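PDB 5XK2: diacylglycerol lipase from Aspergillus oryzae, which probably hydrolyses the ester bonds of mono- and diacylglycerols, as a fungal class 3 lipase of the alpha/beta-hydrolase fold. Local coordinates for residues A[31-43]-A[54-66]. Sequence-based numbering, arbitrary orientation.
Sequences PNNYVAKDGEKLN and AAGSTVKLSFSDD
Gly39, Glu40 and Leu42 meet Val59 and Ser57 through three backbone hydrogen bonds, with Lys41 and Thr58 forming a single beta bridge. Gly39 N gives its hydrogen to Val59 O (2.8 Å, N-H...O 169°), Val59 N returns one to Glu40 O (2.9 Å), and Leu42 N reaches Ser57 O (3.0 Å). The type II turn from Lys37 to Glu40, with Gly39 at positive phi, brings the first two within range of Val59. At the other end the chain leaves helix 50-55 through a Schellman motif at Gly56 and enters the strand. Val59 presses its CG2 against Leu42 CD2 at 3.5 Å, the two side chains nearly perpendicular to each other, and Ala36 CB packs on Val59 CG2 as well; Phe74 and Ala76 of strand 71-78 and Val52 also touch Leu42. Ser62 OG, set between its backbone N and carbonyl carbon (chi1 68°), donates to Ala36 O at 2.7 Å, and one water joins that carbonyl to Ser62 N. The Asp38 and Lys60 side chains extend alongside each other in the same direction; a salt bridge, whose hydrogen bond is weak, links Asp38 OD1 to Lys60 NZ (3.3 Å), with a water donating to that OD1. Farther along, the Tyr34 ring leans obliquely on Ser64 OG, has Pro31 CA above one face, displaced toward the rim, and makes a cation-pi contact with Arg89. Strand 58-65, kinked by a classic beta bulge at Lys60 and Leu61 opposite Val75, is an outermost strand of the central mixed sheet of this alpha/beta-hydrolase fold, and the loop after helix 31-34 lies along it.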
ATOM      1  N   PRO A  31      13.199 -11.768   7.109  1.00 14.35           N
ATOM      2  CA  PRO A  31      12.766 -12.177   8.450  1.00 17.91           C
ATOM      3  C   PRO A  31      13.876 -12.849   9.262  1.00 16.70           C
ATOM      4  O   PRO A  31      13.968 -12.605  10.466  1.00 17.62           O
ATOM      5  CB  PRO A  31      11.616 -13.149   8.161  1.00 22.35           C
ATOM      6  CG  PRO A  31      11.070 -12.650   6.840  1.00 22.39           C
ATOM      7  CD  PRO A  31      12.292 -12.260   6.056  1.00 16.41           C
ATOM      8  N   ASN A  32      14.726 -13.650   8.623  1.00 13.97           N
ATOM      9  CA  ASN A  32      15.804 -14.298   9.364  1.00 14.99           C
ATOM     10  C   ASN A  32      16.720 -13.312  10.078  1.00 15.67           C
ATOM     11  O   ASN A  32      17.269 -13.634  11.128  1.00 15.28           O
ATOM     12  CB  ASN A  32      16.646 -15.182   8.431  1.00 13.19           C
ATOM     13  CG  ASN A  32      17.210 -14.393   7.250  1.00 19.58           C
ATOM     14  OD1 ASN A  32      16.458 -13.924   6.404  1.00 21.17           O
ATOM     15  ND2 ASN A  32      18.528 -14.245   7.199  1.00 19.96           N
ATOM     16  N   ASN A  33      16.910 -12.118   9.511  1.00 11.87           N
ATOM     17  CA  ASN A  33      17.820 -11.163  10.131  1.00  9.73           C
ATOM     18  C   ASN A  33      17.195 -10.447  11.307  1.00 13.51           C
ATOM     19  O   ASN A  33      17.892 -10.136  12.269  1.00 16.12           O
ATOM     20  CB  ASN A  33      18.304 -10.128   9.106  1.00 10.18           C
ATOM     21  CG  ASN A  33      19.204 -10.733   8.048  1.00 10.08           C
ATOM     22  OD1 ASN A  33      19.992 -11.650   8.329  1.00 11.33           O
ATOM     23  ND2 ASN A  33      19.089 -10.236   6.815  1.00 11.89           N
ATOM     24  N   TYR A  34      15.895 -10.183  11.270  1.00 10.87           N
ATOM     25  CA  TYR A  34      15.355  -9.465  12.423  1.00 12.79           C
ATOM     26  C   TYR A  34      14.790 -10.361  13.530  1.00 12.99           C
ATOM     27  O   TYR A  34      14.292  -9.858  14.542  1.00 14.64           O
ATOM     28  CB  TYR A  34      14.308  -8.418  11.986  1.00 13.39           C
ATOM     29  CG  TYR A  34      13.097  -8.864  11.201  1.00 12.48           C
ATOM     30  CD1 TYR A  34      12.048  -9.562  11.808  1.00 14.91           C
ATOM     31  CD2 TYR A  34      12.948  -8.485   9.876  1.00 16.02           C
ATOM     32  CE1 TYR A  34      10.905  -9.920  11.070  1.00 18.56           C
ATOM     33  CE2 TYR A  34      11.833  -8.844   9.146  1.00 16.83           C
ATOM     34  CZ  TYR A  34      10.818  -9.545   9.740  1.00 19.20           C
ATOM     35  OH  TYR A  34       9.713  -9.875   8.999  1.00 28.35           O
ATOM     36  N   VAL A  35      14.824 -11.679  13.343  1.00 12.36           N
ATOM     37  CA  VAL A  35      14.674 -12.587  14.492  1.00 14.52           C
ATOM     38  C   VAL A  35      15.978 -13.276  14.913  1.00 13.33           C
ATOM     39  O   VAL A  35      15.978 -14.114  15.816  1.00 15.15           O
ATOM     40  CB  VAL A  35      13.606 -13.643  14.222  1.00 14.57           C
ATOM     41  CG1 VAL A  35      12.298 -12.953  13.830  1.00 19.13           C
ATOM     42  CG2 VAL A  35      14.069 -14.619  13.147  1.00 14.48           C
ATOM     43  N   ALA A  36      17.077 -12.958  14.234  1.00 12.77           N
ATOM     44  CA  ALA A  36      18.345 -13.652  14.476  1.00 13.99           C
ATOM     45  C   ALA A  36      18.843 -13.545  15.919  1.00 15.76           C
ATOM     46  O   ALA A  36      18.716 -12.494  16.567  1.00 14.50           O
ATOM     47  CB  ALA A  36      19.417 -13.115  13.526  1.00 13.91           C
ATOM     48  N   LYS A  37      19.441 -14.621  16.418  1.00 12.94           N
ATOM     49  CA  LYS A  37      20.104 -14.540  17.707  1.00 12.97           C
ATOM     50  C   LYS A  37      21.508 -14.000  17.536  1.00 12.45           C
ATOM     51  O   LYS A  37      22.042 -13.909  16.426  1.00 14.62           O
ATOM     52  CB  LYS A  37      20.157 -15.929  18.383  1.00 17.82           C
ATOM     53  CG  LYS A  37      18.788 -16.609  18.495  1.00 23.22           C
ATOM     54  CD  LYS A  37      18.829 -17.897  19.296  1.00 38.83           C
ATOM     55  CE  LYS A  37      17.609 -18.764  18.984  1.00 47.91           C
ATOM     56  NZ  LYS A  37      16.319 -18.012  19.109  1.00 52.81           N
ATOM     57  N   ASP A  38      22.125 -13.676  18.662  1.00 15.18           N
ATOM     58  CA  ASP A  38      23.490 -13.182  18.675  1.00 14.58           C
ATOM     59  C   ASP A  38      24.394 -14.189  17.993  1.00 15.92           C
ATOM     60  O   ASP A  38      24.320 -15.404  18.263  1.00 16.77           O
ATOM     61  CB  ASP A  38      23.926 -12.920  20.135  1.00 20.06           C
ATOM     62  CG  ASP A  38      25.416 -12.655  20.276  1.00 25.47           C
ATOM     63  OD1 ASP A  38      25.982 -11.910  19.460  1.00 19.51           O
ATOM     64  OD2 ASP A  38      26.036 -13.196  21.217  1.00 28.86           O
ATOM     65  N   GLY A  39      25.225 -13.706  17.077  1.00 12.91           N
ATOM     66  CA  GLY A  39      26.174 -14.576  16.410  1.00 14.53           C
ATOM     67  C   GLY A  39      25.747 -15.072  15.035  1.00 13.22           C
ATOM     68  O   GLY A  39      26.571 -15.637  14.312  1.00 15.64           O
ATOM     69  N   GLU A  40      24.482 -14.878  14.650  1.00 11.34           N
ATOM     70  CA  GLU A  40      24.083 -15.286  13.296  1.00  9.95           C
ATOM     71  C   GLU A  40      24.571 -14.276  12.258  1.00 12.45           C
ATOM     72  O   GLU A  40      24.526 -13.057  12.493  1.00 12.88           O
ATOM     73  CB  GLU A  40      22.564 -15.475  13.200  1.00 14.35           C
ATOM     74  CG  GLU A  40      22.037 -16.484  14.245  1.00 15.76           C
ATOM     75  CD  GLU A  40      20.559 -16.824  14.075  1.00 17.25           C
ATOM     76  OE1 GLU A  40      20.059 -16.759  12.938  1.00 20.56           O
ATOM     77  OE2 GLU A  40      19.923 -17.176  15.090  1.00 25.04           O
ATOM     78  N   LYS A  41      25.071 -14.776  11.136  1.00  9.95           N
ATOM     79  CA  LYS A  41      25.545 -13.905  10.040  1.00  9.41           C
ATOM     80  C   LYS A  41      24.362 -13.269   9.334  1.00 11.51           C
ATOM     81  O   LYS A  41      23.367 -13.950   9.056  1.00 11.51           O
ATOM     82  CB  LYS A  41      26.356 -14.710   9.022  1.00 13.20           C
ATOM     83  CG  LYS A  41      27.610 -15.377   9.537  1.00 23.63           C
ATOM     84  CD  LYS A  41      28.572 -14.369  10.073  1.00 25.98           C
ATOM     85  CE  LYS A  41      30.011 -14.866   9.962  1.00 27.77           C
ATOM     86  NZ  LYS A  41      30.289 -15.990  10.895  1.00 23.30           N
ATOM     87  N   LEU A  42      24.436 -11.963   9.080  1.00  7.97           N
ATOM     88  CA  LEU A  42      23.458 -11.328   8.208  1.00  8.74           C
ATOM     89  C   LEU A  42      23.482 -12.013   6.853  1.00 10.54           C
ATOM     90  O   LEU A  42      24.542 -12.278   6.316  1.00 12.23           O
ATOM     91  CB  LEU A  42      23.767  -9.838   8.037  1.00  9.28           C
ATOM     92  CG  LEU A  42      23.446  -8.938   9.232  1.00  9.34           C
ATOM     93  CD1 LEU A  42      23.957  -7.545   8.918  1.00  9.97           C
ATOM     94  CD2 LEU A  42      21.942  -8.888   9.522  1.00  9.95           C
ATOM     95  N   ASN A  43      22.317 -12.334   6.322  1.00  9.05           N
ATOM     96  CA  ASN A  43      22.289 -12.843   4.954  1.00 12.26           C
ATOM     97  C   ASN A  43      20.931 -12.592   4.339  1.00 13.03           C
ATOM     98  O   ASN A  43      19.918 -12.538   5.043  1.00 13.19           O
ATOM     99  CB  ASN A  43      22.662 -14.329   4.919  1.00 15.72           C
ATOM    100  CG  ASN A  43      21.644 -15.199   5.583  1.00 22.05           C
ATOM    101  OD1 ASN A  43      20.755 -15.753   4.919  1.00 22.60           O
ATOM    102  ND2 ASN A  43      21.752 -15.335   6.904  1.00 20.23           N
ATOM    103  N   ALA A  54      29.837 -10.573   2.327  1.00 12.59           N
ATOM    104  CA  ALA A  54      31.276 -10.651   2.066  1.00 14.01           C
ATOM    105  C   ALA A  54      32.088 -10.078   3.232  1.00 14.46           C
ATOM    106  O   ALA A  54      33.217 -10.502   3.495  1.00 16.95           O
ATOM    107  CB  ALA A  54      31.626  -9.916   0.789  1.00 14.91           C
ATOM    108  N   ALA A  55      31.491  -9.120   3.926  1.00 13.45           N
ATOM    109  CA  ALA A  55      32.132  -8.460   5.051  1.00 11.01           C
ATOM    110  C   ALA A  55      32.032  -9.306   6.325  1.00 13.57           C
ATOM    111  O   ALA A  55      32.701  -9.005   7.317  1.00 15.86           O
ATOM    112  CB  ALA A  55      31.511  -7.085   5.273  1.00 15.12           C
ATOM    113  N   GLY A  56      31.217 -10.357   6.286  1.00 12.59           N
ATOM    114  CA  GLY A  56      31.045 -11.263   7.414  1.00 12.61           C
ATOM    115  C   GLY A  56      30.241 -10.674   8.561  1.00 15.39           C
ATOM    116  O   GLY A  56      30.377 -11.096   9.722  1.00 12.97           O
ATOM    117  N   SER A  57      29.390  -9.701   8.248  1.00 10.70           N
ATOM    118  CA  SER A  57      28.729  -8.951   9.318  1.00 11.70           C
ATOM    119  C   SER A  57      27.794  -9.831  10.118  1.00 13.13           C
ATOM    120  O   SER A  57      27.096 -10.680   9.572  1.00 12.59           O
ATOM    121  CB  SER A  57      27.993  -7.751   8.758  1.00 14.05           C
ATOM    122  OG  SER A  57      28.932  -6.980   8.016  1.00 16.85           O
ATOM    123  N   THR A  58      27.815  -9.613  11.425  1.00  9.83           N
ATOM    124  CA  THR A  58      27.167 -10.526  12.370  1.00  9.54           C
ATOM    125  C   THR A  58      26.168  -9.809  13.259  1.00 12.70           C
ATOM    126  O   THR A  58      26.463  -8.740  13.790  1.00 12.75           O
ATOM    127  CB  THR A  58      28.227 -11.219  13.266  1.00 13.14           C
ATOM    128  OG1 THR A  58      29.188 -11.893  12.429  1.00 15.28           O
ATOM    129  CG2 THR A  58      27.581 -12.252  14.140  1.00 17.03           C
ATOM    130  N   VAL A  59      24.990 -10.406  13.437  1.00 10.59           N
ATOM    131  CA  VAL A  59      23.988  -9.843  14.353  1.00  9.85           C
ATOM    132  C   VAL A  59      24.419  -9.953  15.807  1.00 11.96           C
ATOM    133  O   VAL A  59      24.842 -11.010  16.268  1.00 12.40           O
ATOM    134  CB  VAL A  59      22.607 -10.547  14.172  1.00 10.05           C
ATOM    135  CG1 VAL A  59      21.598 -10.051  15.216  1.00 11.81           C
ATOM    136  CG2 VAL A  59      22.064 -10.296  12.769  1.00 12.83           C
ATOM    137  N   LYS A  60      24.288  -8.839  16.524  1.00  9.10           N
ATOM    138  CA  LYS A  60      24.508  -8.780  17.976  1.00 11.25           C
ATOM    139  C   LYS A  60      23.144  -8.856  18.651  1.00 13.30           C
ATOM    140  O   LYS A  60      22.981  -9.538  19.671  1.00 16.61           O
ATOM    141  CB  LYS A  60      25.286  -7.533  18.395  1.00 12.54           C
ATOM    142  CG  LYS A  60      25.700  -7.574  19.871  1.00 17.12           C
ATOM    143  CD  LYS A  60      26.674  -8.750  20.057  1.00 27.67           C
ATOM    144  CE  LYS A  60      26.989  -9.069  21.491  1.00 45.61           C
ATOM    145  NZ  LYS A  60      27.997 -10.181  21.502  1.00 53.37           N
ATOM    146  N   LEU A  61      22.202  -8.051  18.164  1.00  9.25           N
ATOM    147  CA  LEU A  61      20.837  -8.065  18.681  1.00 12.00           C
ATOM    148  C   LEU A  61      19.856  -7.832  17.553  1.00 14.46           C
ATOM    149  O   LEU A  61      20.120  -7.034  16.677  1.00 16.17           O
ATOM    150  CB  LEU A  61      20.647  -6.982  19.757  1.00 16.69           C
ATOM    151  CG  LEU A  61      19.237  -6.895  20.366  1.00 24.15           C
ATOM    152  CD1 LEU A  61      18.837  -8.203  21.034  1.00 31.80           C
ATOM    153  CD2 LEU A  61      19.148  -5.760  21.352  1.00 29.80           C
ATOM    154  N   SER A  62      18.742  -8.550  17.567  1.00 11.02           N
ATOM    155  CA  SER A  62      17.669  -8.270  16.625  1.00 10.62           C
ATOM    156  C   SER A  62      16.429  -7.880  17.428  1.00 13.64           C
ATOM    157  O   SER A  62      16.313  -8.186  18.634  1.00 13.25           O
ATOM    158  CB  SER A  62      17.383  -9.479  15.732  1.00 10.05           C
ATOM    159  OG  SER A  62      16.826 -10.531  16.520  1.00 13.05           O
ATOM    160  N   PHE A  63      15.512  -7.194  16.768  1.00 11.43           N
ATOM    161  CA  PHE A  63      14.279  -6.760  17.408  1.00 11.38           C
ATOM    162  C   PHE A  63      13.142  -6.744  16.412  1.00 14.97           C
ATOM    163  O   PHE A  63      13.323  -6.478  15.218  1.00 12.36           O
ATOM    164  CB  PHE A  63      14.452  -5.371  18.053  1.00 11.81           C
ATOM    165  CG  PHE A  63      15.097  -4.352  17.151  1.00 11.55           C
ATOM    166  CD1 PHE A  63      14.330  -3.572  16.304  1.00 13.32           C
ATOM    167  CD2 PHE A  63      16.473  -4.146  17.193  1.00 10.77           C
ATOM    168  CE1 PHE A  63      14.928  -2.635  15.475  1.00 15.58           C
ATOM    169  CE2 PHE A  63      17.078  -3.221  16.378  1.00 11.87           C
ATOM    170  CZ  PHE A  63      16.310  -2.463  15.514  1.00 14.42           C
ATOM    171  N   SER A  64      11.969  -7.129  16.888  1.00 14.10           N
ATOM    172  CA  SER A  64      10.785  -7.115  16.049  1.00 16.11           C
ATOM    173  C   SER A  64       9.579  -6.764  16.912  1.00 24.51           C
ATOM    174  O   SER A  64       9.351  -7.410  17.938  1.00 31.55           O
ATOM    175  CB  SER A  64      10.619  -8.471  15.368  1.00 22.11           C
ATOM    176  OG  SER A  64       9.576  -8.456  14.413  1.00 30.31           O
ATOM    177  N   ASP A  65       8.821  -5.744  16.528  1.00 20.38           N
ATOM    178  CA  ASP A  65       7.590  -5.416  17.248  1.00 25.33           C
ATOM    179  C   ASP A  65       6.400  -5.631  16.338  1.00 34.54           C
ATOM    180  O   ASP A  65       6.121  -4.798  15.480  1.00 28.50           O
ATOM    181  CB  ASP A  65       7.634  -3.967  17.733  1.00 27.95           C
ATOM    182  CG  ASP A  65       6.311  -3.491  18.315  1.00 28.83           C
ATOM    183  OD1 ASP A  65       5.483  -4.329  18.717  1.00 30.90           O
ATOM    184  OD2 ASP A  65       6.107  -2.261  18.362  1.00 31.51           O
ATOM    185  N   ASP A  66       5.678  -6.724  16.568  1.00 34.69           N
ATOM    186  CA  ASP A  66       4.518  -7.093  15.757  1.00 40.23           C
ATOM    187  C   ASP A  66       3.244  -6.631  16.438  1.00 39.07           C
ATOM    188  O   ASP A  66       2.146  -6.900  15.967  1.00 41.38           O
ATOM    189  CB  ASP A  66       4.459  -8.610  15.532  1.00 48.88           C
ATOM    190  CG  ASP A  66       5.378  -9.079  14.413  1.00 56.43           C
ATOM    191  OD1 ASP A  66       5.831  -8.236  13.609  1.00 59.92           O
ATOM    192  OD2 ASP A  66       5.642 -10.297  14.333  1.00 58.90           O
TER
HETATM  193  O   HOH W   1      18.724 -11.100  19.152  1.00 18.63           O
HETATM  194  O   HOH W   2      28.307 -11.435  18.341  1.00 41.94           O
HETATM  195  O   HOH W   3      27.098 -11.715   6.965  1.00 12.26           O